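Long-range contact in aryl acylamidase (PDB 4YJ6), which probably hydrolyses the amide bond of aryl acylamides, as a member of the amidase signature family: residues K269-Q283 with R391-M403. Numbering follows the deposited sequence.
Sequences KKIGLTLNYGVFPVQ and RFDLLLAPTLACM
F392 lays one face of its ring over G272, whose CA stands 4.2 Å from the F392 ring centroid in a CH-pi contact. The absence of a side chain at G272 leaves its CA facing the ring directly. Strands 270-273 and 394-398 run parallel; the main-chain bonds G272 N to L394 O and L396 N to G272 O join them, and T274 N to L396 O carries the pairing one residue past the first strand. Just ahead of these, D393 pairs with K270 twice: its OD2 accepts from K270 N at 2.8 Å through the anti lone pair, while its own N donates to K270 O. The first torsion of D393 (chi1 -58°) keeps the carboxylate beside its backbone N, so that both bonds reach the same residue.

On the sheet face opposite F392, I271 and L394 run alongside each other in the same direction, and I271 CD1 meets L394 CD1 at 3.8 Å. The other branch of I271, CG2, rests against L396 CG at 3.6 Å. From the loop after strand 270-273, the Y277 ring comes aslant to the methyl of A397, with Y277 CZ 3.4 Å from A397 CB. A water at the ring edge links Y277 OH to P398 O, to which it donates. Farther on, the two segments meet again: Q283 N donates to A401 O, and Q283, running straight out past CG (chi2 178°), passes alongside C402 until OE1 accepts from M403 N at 3.0 Å, the donor standing well above the amide carbonyl plane.

Within the mixed sheet of this amidase fold, strand 270-273 lies between 394-398 and the outermost strand 303-306, and strand 454-462 flanks 394-398 antiparallel on its other side. Q283 is the N-cap residue of helix 284-299, while L400 packs on helix 190-195.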
loop_
_atom_site.group_PDB
_atom_site.type_symbol
_atom_site.label_atom_id
_atom_site.label_comp_id
_atom_site.label_asym_id
_atom_site.label_seq_id
_atom_site.Cartn_x
_atom_site.Cartn_y
_atom_site.Cartn_z
ATOM N N LYS A 269 9.453 11.356 23.316
ATOM C CA LYS A 269 8.605 11.874 22.247
ATOM C C LYS A 269 7.231 12.236 22.759
ATOM O O LYS A 269 6.735 11.610 23.688
ATOM C CB LYS A 269 8.478 10.839 21.124
ATOM C CG LYS A 269 9.817 10.580 20.410
ATOM C CD LYS A 269 10.378 11.857 19.746
ATOM C CE LYS A 269 11.601 11.508 18.870
ATOM N NZ LYS A 269 12.251 12.741 18.385
ATOM N N LYS A 270 6.621 13.238 22.129
ATOM C CA LYS A 270 5.280 13.701 22.475
ATOM C C LYS A 270 4.359 13.187 21.408
ATOM O O LYS A 270 4.522 13.496 20.218
ATOM C CB LYS A 270 5.200 15.221 22.483
ATOM C CG LYS A 270 5.937 15.882 23.613
ATOM C CD LYS A 270 5.490 17.352 23.765
ATOM C CE LYS A 270 3.934 17.562 23.599
ATOM N NZ LYS A 270 3.046 16.877 24.642
ATOM N N ILE A 271 3.416 12.366 21.805
ATOM C CA ILE A 271 2.623 11.631 20.831
ATOM C C ILE A 271 1.164 12.004 21.021
ATOM O O ILE A 271 0.650 11.942 22.147
ATOM C CB ILE A 271 2.798 10.144 21.025
ATOM C CG1 ILE A 271 4.291 9.769 20.825
ATOM C CG2 ILE A 271 1.895 9.358 20.040
ATOM C CD1 ILE A 271 4.580 8.255 20.900
ATOM N N GLY A 272 0.504 12.403 19.938
ATOM C CA GLY A 272 -0.925 12.674 19.985
ATOM C C GLY A 272 -1.694 11.441 19.555
ATOM O O GLY A 272 -1.170 10.623 18.803
ATOM N N LEU A 273 -2.902 11.259 20.114
ATOM C CA LEU A 273 -3.718 10.069 19.833
ATOM C C LEU A 273 -5.127 10.520 19.442
ATOM O O LEU A 273 -5.707 11.408 20.080
ATOM C CB LEU A 273 -3.790 9.187 21.099
ATOM C CG LEU A 273 -4.766 8.020 21.040
ATOM C CD1 LEU A 273 -4.378 7.038 19.949
ATOM C CD2 LEU A 273 -4.826 7.323 22.438
ATOM N N THR A 274 -5.672 9.947 18.368
ATOM C CA THR A 274 -7.094 10.147 18.052
ATOM C C THR A 274 -7.701 8.809 17.688
ATOM O O THR A 274 -7.054 7.996 17.040
ATOM C CB THR A 274 -7.290 11.136 16.898
ATOM O OG1 THR A 274 -8.690 11.272 16.624
ATOM C CG2 THR A 274 -6.507 10.683 15.598
ATOM N N LEU A 275 -8.932 8.541 18.125
ATOM C CA LEU A 275 -9.563 7.281 17.751
ATOM C C LEU A 275 -10.448 7.377 16.512
ATOM O O LEU A 275 -10.927 6.367 16.025
ATOM C CB LEU A 275 -10.343 6.703 18.951
ATOM C CG LEU A 275 -9.436 6.511 20.173
ATOM C CD1 LEU A 275 -10.274 6.044 21.373
ATOM C CD2 LEU A 275 -8.278 5.531 19.898
ATOM N N ASN A 276 -10.672 8.582 15.982
ATOM C CA ASN A 276 -11.548 8.735 14.836
ATOM C C ASN A 276 -11.355 10.054 14.105
ATOM O O ASN A 276 -12.176 10.414 13.257
ATOM C CB ASN A 276 -13.020 8.635 15.304
ATOM C CG ASN A 276 -13.366 9.657 16.369
ATOM O OD1 ASN A 276 -12.598 10.580 16.677
ATOM N ND2 ASN A 276 -14.532 9.447 17.011
ATOM N N TYR A 277 -10.230 10.735 14.381
ATOM C CA TYR A 277 -9.943 12.060 13.819
ATOM C C TYR A 277 -11.079 13.041 14.036
ATOM O O TYR A 277 -11.187 14.049 13.324
ATOM C CB TYR A 277 -9.632 11.972 12.307
ATOM C CG TYR A 277 -8.458 11.092 11.916
ATOM C CD1 TYR A 277 -7.148 11.611 11.855
ATOM C CD2 TYR A 277 -8.639 9.786 11.554
ATOM C CE1 TYR A 277 -6.053 10.819 11.435
ATOM C CE2 TYR A 277 -7.543 8.978 11.105
ATOM C CZ TYR A 277 -6.251 9.504 11.063
ATOM O OH TYR A 277 -5.190 8.698 10.631
ATOM N N GLY A 278 -11.897 12.768 15.058
ATOM C CA GLY A 278 -13.014 13.633 15.404
ATOM C C GLY A 278 -14.182 13.640 14.443
ATOM O O GLY A 278 -15.180 14.326 14.703
ATOM N N VAL A 279 -14.075 12.929 13.320
ATOM C CA VAL A 279 -15.104 13.009 12.282
ATOM C C VAL A 279 -15.579 11.662 11.729
ATOM O O VAL A 279 -16.614 11.636 11.080
ATOM C CB VAL A 279 -14.653 13.856 11.055
ATOM C CG1 VAL A 279 -14.422 15.305 11.472
ATOM C CG2 VAL A 279 -13.371 13.294 10.462
ATOM N N PHE A 280 -14.843 10.562 11.950
ATOM C CA PHE A 280 -15.279 9.266 11.376
ATOM C C PHE A 280 -16.019 8.405 12.392
ATOM O O PHE A 280 -15.677 8.415 13.573
ATOM C CB PHE A 280 -14.092 8.410 10.929
ATOM C CG PHE A 280 -13.281 9.001 9.796
ATOM C CD1 PHE A 280 -12.175 9.811 10.074
ATOM C CD2 PHE A 280 -13.620 8.743 8.476
ATOM C CE1 PHE A 280 -11.412 10.344 9.043
ATOM C CE2 PHE A 280 -12.872 9.280 7.415
ATOM C CZ PHE A 280 -11.755 10.068 7.704
ATOM N N PRO A 281 -17.007 7.623 11.907
ATOM C CA PRO A 281 -17.579 6.563 12.746
ATOM C C PRO A 281 -16.645 5.364 12.748
ATOM O O PRO A 281 -16.305 4.897 11.669
ATOM C CB PRO A 281 -18.898 6.255 12.054
ATOM C CG PRO A 281 -18.611 6.521 10.563
ATOM C CD PRO A 281 -17.666 7.729 10.596
ATOM N N VAL A 282 -16.193 4.913 13.914
ATOM C CA VAL A 282 -15.203 3.840 13.966
ATOM C C VAL A 282 -15.721 2.726 14.841
ATOM O O VAL A 282 -16.203 2.988 15.952
ATOM C CB VAL A 282 -13.869 4.354 14.558
ATOM C CG1 VAL A 282 -12.843 3.218 14.702
ATOM C CG2 VAL A 282 -13.344 5.481 13.652
ATOM N N GLN A 283 -15.622 1.492 14.368
ATOM C CA GLN A 283 -16.112 0.354 15.172
ATOM C C GLN A 283 -15.479 0.374 16.571
ATOM O O GLN A 283 -14.257 0.522 16.753
ATOM C CB GLN A 283 -15.862 -0.982 14.432
ATOM C CG GLN A 283 -16.693 -1.088 13.179
ATOM C CD GLN A 283 -16.436 -2.358 12.387
ATOM O OE1 GLN A 283 -15.400 -3.040 12.563
ATOM N NE2 GLN A 283 -17.378 -2.686 11.506
ATOM N N ARG A 391 2.927 20.872 17.749
ATOM C CA ARG A 391 3.051 20.539 19.160
ATOM C C ARG A 391 3.466 19.105 19.476
ATOM O O ARG A 391 3.926 18.867 20.597
ATOM C CB ARG A 391 1.723 20.815 19.846
ATOM C CG ARG A 391 1.266 22.273 19.719
ATOM C CD ARG A 391 0.075 22.528 20.631
ATOM N NE ARG A 391 -0.343 23.930 20.656
ATOM C CZ ARG A 391 -1.518 24.390 20.212
ATOM N NH1 ARG A 391 -2.419 23.569 19.673
ATOM N NH2 ARG A 391 -1.794 25.691 20.302
ATOM N N PHE A 392 3.306 18.167 18.529
ATOM C CA PHE A 392 3.570 16.754 18.777
ATOM C C PHE A 392 4.570 16.225 17.778
ATOM O O PHE A 392 4.687 16.740 16.653
ATOM C CB PHE A 392 2.265 15.931 18.664
ATOM C CG PHE A 392 1.272 16.269 19.781
ATOM C CD1 PHE A 392 1.316 15.589 20.975
ATOM C CD2 PHE A 392 0.350 17.276 19.596
ATOM C CE1 PHE A 392 0.422 15.931 22.016
ATOM C CE2 PHE A 392 -0.540 17.634 20.606
ATOM C CZ PHE A 392 -0.514 16.943 21.818
ATOM N N ASP A 393 5.268 15.176 18.189
ATOM C CA ASP A 393 6.222 14.489 17.335
ATOM C C ASP A 393 5.581 13.410 16.458
ATOM O O ASP A 393 6.120 13.076 15.425
ATOM C CB ASP A 393 7.323 13.847 18.204
ATOM C CG ASP A 393 8.045 14.867 19.066
ATOM O OD1 ASP A 393 8.563 15.857 18.503
ATOM O OD2 ASP A 393 8.076 14.715 20.300
ATOM N N LEU A 394 4.447 12.861 16.868
ATOM C CA LEU A 394 3.821 11.743 16.172
ATOM C C LEU A 394 2.336 11.828 16.420
ATOM O O LEU A 394 1.930 12.386 17.429
ATOM C CB LEU A 394 4.299 10.397 16.726
ATOM C CG LEU A 394 5.732 9.959 16.441
ATOM C CD1 LEU A 394 6.099 8.810 17.407
ATOM C CD2 LEU A 394 5.941 9.524 14.962
ATOM N N LEU A 395 1.544 11.253 15.519
ATOM C CA LEU A 395 0.106 11.137 15.731
ATOM C C LEU A 395 -0.261 9.680 15.506
ATOM O O LEU A 395 0.165 9.079 14.518
ATOM C CB LEU A 395 -0.651 12.018 14.747
ATOM C CG LEU A 395 -2.173 11.908 14.721
ATOM C CD1 LEU A 395 -2.712 12.281 16.085
ATOM C CD2 LEU A 395 -2.718 12.826 13.619
ATOM N N LEU A 396 -1.028 9.113 16.423
ATOM C CA LEU A 396 -1.532 7.741 16.298
ATOM C C LEU A 396 -3.025 7.767 16.033
ATOM O O LEU A 396 -3.745 8.580 16.606
ATOM C CB LEU A 396 -1.312 6.956 17.595
ATOM C CG LEU A 396 0.109 6.941 18.116
ATOM C CD1 LEU A 396 0.136 6.225 19.474
ATOM C CD2 LEU A 396 1.003 6.251 17.076
ATOM N N ALA A 397 -3.494 6.819 15.237
ATOM C CA ALA A 397 -4.925 6.672 14.948
ATOM C C ALA A 397 -5.137 5.238 14.509
ATOM O O ALA A 397 -4.176 4.554 14.209
ATOM C CB ALA A 397 -5.362 7.673 13.824
ATOM N N PRO A 398 -6.390 4.754 14.475
ATOM C CA PRO A 398 -6.605 3.467 13.814
ATOM C C PRO A 398 -6.358 3.668 12.324
ATOM O O PRO A 398 -6.708 4.718 11.790
ATOM C CB PRO A 398 -8.105 3.157 14.044
ATOM C CG PRO A 398 -8.580 4.198 15.100
ATOM C CD PRO A 398 -7.653 5.398 14.893
ATOM N N THR A 399 -5.794 2.679 11.644
ATOM C CA THR A 399 -5.624 2.821 10.192
ATOM C C THR A 399 -6.978 2.940 9.500
ATOM O O THR A 399 -7.139 3.752 8.598
ATOM C CB THR A 399 -4.874 1.600 9.645
ATOM O OG1 THR A 399 -3.686 1.451 10.423
ATOM C CG2 THR A 399 -4.525 1.752 8.136
ATOM N N LEU A 400 -7.940 2.113 9.942
ATOM C CA LEU A 400 -9.217 1.980 9.277
ATOM C C LEU A 400 -10.369 2.016 10.275
ATOM O O LEU A 400 -10.190 1.697 11.447
ATOM C CB LEU A 400 -9.318 0.632 8.567
ATOM C CG LEU A 400 -8.191 0.382 7.576
ATOM C CD1 LEU A 400 -8.304 -1.040 7.038
ATOM C CD2 LEU A 400 -8.322 1.414 6.456
ATOM N N ALA A 401 -11.546 2.370 9.770
ATOM C CA ALA A 401 -12.737 2.507 10.637
ATOM C C ALA A 401 -13.487 1.187 10.843
ATOM O O ALA A 401 -14.421 1.150 11.661
ATOM C CB ALA A 401 -13.677 3.514 10.038
ATOM N N CYS A 402 -13.129 0.143 10.099
ATOM C CA CYS A 402 -13.850 -1.139 10.201
ATOM C C CYS A 402 -12.948 -2.333 9.915
ATOM O O CYS A 402 -11.851 -2.199 9.353
ATOM C CB CYS A 402 -15.044 -1.172 9.239
ATOM S SG CYS A 402 -14.594 -0.976 7.465
HETATM N N MSE A 403 -13.442 -3.505 10.303
HETATM C CA MSE A 403 -12.772 -4.775 10.061
HETATM C C MSE A 403 -12.990 -5.278 8.640
HETATM O O MSE A 403 -13.827 -4.758 7.901
HETATM C CB MSE A 403 -13.328 -5.822 11.047
HETATM C CG MSE A 403 -13.192 -5.424 12.507
HETATM SE SE MSE A 403 -11.337 -5.163 13.042
HETATM C CE MSE A 403 -10.610 -6.948 12.724
HETATM O O HOH W 1 -6.034 6.253 9.732
HETATM O O HOH W 2 -16.352 -4.598 8.985
#